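Local structure of GGDEF and EAL domain-containing protein (Vibrio cholerae O1 str. 2010EL-1786, 6PWK) at residues N322-N326 and A327-F331. The protein binds the second messenger c-di-GMP and probably acts as a receptor that relays this signal to the control of large adhesins in biofilm formation. Residues are numbered along the deposited sequence; the frame is centred on the assembly and turned at random.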
loop_
_atom_site.group_PDB
_atom_site.type_symbol
_atom_site.label_atom_id
_atom_site.label_comp_id
_atom_site.label_asym_id
_atom_site.label_seq_id
_atom_site.Cartn_x
_atom_site.Cartn_y
_atom_site.Cartn_z
ATOM N N ASN A 322 12.262 -12.560 11.889
ATOM C CA ASN A 322 13.711 -12.452 12.036
ATOM C C ASN A 322 14.075 -11.491 13.161
ATOM O O ASN A 322 14.932 -11.794 13.998
ATOM C CB ASN A 322 14.344 -12.005 10.718
ATOM C CG ASN A 322 14.301 -13.084 9.655
ATOM O OD1 ASN A 322 14.150 -14.266 9.960
ATOM N ND2 ASN A 322 14.441 -12.682 8.397
ATOM N N ALA A 323 13.425 -10.324 13.196
ATOM C CA ALA A 323 13.685 -9.360 14.260
ATOM C C ALA A 323 13.363 -9.947 15.627
ATOM O O ALA A 323 14.076 -9.694 16.606
ATOM C CB ALA A 323 12.874 -8.086 14.021
ATOM N N VAL A 324 12.295 -10.739 15.710
ATOM C CA VAL A 324 11.889 -11.317 16.988
ATOM C C VAL A 324 12.904 -12.356 17.452
ATOM O O VAL A 324 13.343 -12.345 18.610
ATOM C CB VAL A 324 10.472 -11.906 16.875
ATOM C CG1 VAL A 324 10.226 -12.933 17.966
ATOM C CG2 VAL A 324 9.436 -10.793 16.943
ATOM N N ARG A 325 13.302 -13.260 16.556
ATOM C CA ARG A 325 14.240 -14.316 16.933
ATOM C C ARG A 325 15.668 -13.808 17.092
ATOM O O ARG A 325 16.412 -14.331 17.927
ATOM C CB ARG A 325 14.195 -15.448 15.907
ATOM C CG ARG A 325 13.162 -16.520 16.226
ATOM C CD ARG A 325 13.061 -17.559 15.125
ATOM N NE ARG A 325 12.161 -18.646 15.501
ATOM C CZ ARG A 325 11.746 -19.595 14.669
ATOM N NH1 ARG A 325 12.140 -19.590 13.405
ATOM N NH2 ARG A 325 10.926 -20.544 15.100
ATOM N N ASN A 326 16.073 -12.798 16.315
ATOM C CA ASN A 326 17.422 -12.257 16.471
ATOM C C ASN A 326 17.630 -11.664 17.855
ATOM O O ASN A 326 18.766 -11.600 18.339
ATOM C CB ASN A 326 17.707 -11.195 15.407
ATOM C CG ASN A 326 17.975 -11.791 14.040
ATOM O OD1 ASN A 326 18.338 -12.962 13.920
ATOM N ND2 ASN A 326 17.804 -10.985 13.000
ATOM N N ALA A 327 16.555 -11.226 18.505
ATOM C CA ALA A 327 16.632 -10.593 19.813
ATOM C C ALA A 327 16.376 -11.562 20.961
ATOM O O ALA A 327 16.264 -11.125 22.111
ATOM C CB ALA A 327 15.648 -9.426 19.887
ATOM N N GLY A 328 16.275 -12.858 20.682
ATOM C CA GLY A 328 16.094 -13.838 21.733
ATOM C C GLY A 328 14.663 -14.161 22.092
ATOM O O GLY A 328 14.423 -14.738 23.159
ATOM N N ALA A 329 13.704 -13.805 21.248
ATOM C CA ALA A 329 12.309 -14.156 21.445
ATOM C C ALA A 329 11.912 -15.220 20.423
ATOM O O ALA A 329 12.751 -15.739 19.678
ATOM C CB ALA A 329 11.432 -12.905 21.357
ATOM N N ASP A 330 10.622 -15.550 20.386
ATOM C CA ASP A 330 10.123 -16.549 19.453
ATOM C C ASP A 330 8.686 -16.199 19.083
ATOM O O ASP A 330 8.117 -15.220 19.575
ATOM C CB ASP A 330 10.231 -17.957 20.045
ATOM C CG ASP A 330 10.496 -19.011 18.990
ATOM O OD1 ASP A 330 10.177 -18.761 17.808
ATOM O OD2 ASP A 330 11.024 -20.087 19.342
ATOM N N PHE A 331 8.096 -17.016 18.210
ATOM C CA PHE A 331 6.780 -16.716 17.665
ATOM C C PHE A 331 6.020 -18.008 17.392
ATOM O O PHE A 331 6.605 -19.090 17.292
ATOM C CB PHE A 331 6.884 -15.884 16.379
ATOM C CG PHE A 331 7.592 -16.590 15.256
ATOM C CD1 PHE A 331 6.884 -17.349 14.337
ATOM C CD2 PHE A 331 8.967 -16.498 15.122
ATOM C CE1 PHE A 331 7.534 -18.001 13.306
ATOM C CE2 PHE A 331 9.622 -17.146 14.094
ATOM C CZ PHE A 331 8.905 -17.900 13.185
#
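Ala329 N donates to Val324 O (3.0 Å) and Gly328 N to Arg325 O (3.1 Å), the bond pair of a Schellman motif with Gly328, at a phi of 90°, as its C' residue. This turn ends helix 314-326 and leads into strand 330-336, the next strand of the EAL barrel, which runs parallel to strand 301-305 and is joined to it by backbone hydrogen bonding between Asp330 and Phe303. On the buried side of the turn Val324 CG1, held anti to the backbone N (chi1 159°), rests against Ala329 CB at 3.6 Å, and Phe303 packs on both residues. The side chain of Arg325 leaves the helix and extends from CG to NE toward the start of the strand, where NE forms a salt bridge with Asp330 OD1 at 3.0 Å. That bond meets the carboxylate from above its plane; the NH2 bond to the same oxygen is weak. Phe331 N reaches Asp330 OD1 from the opposite face, on the anti side, at 2.7 Å, so this oxygen is gripped from both faces, by the helix end through Arg325 NE and by its own strand through Phe331 N. The far end of the guanidinium is held from outside the turn, NH1 by Phe349 O and NH2 by Arg350 O, which ties the helix end to the end of helix 345-349 and the loop that follows it. The Phe331 ring plane is turned 47° from the guanidinium plane, and Phe331 CE2 lies against one face of that group, over its centre, 3.3 Å from Arg325 CZ.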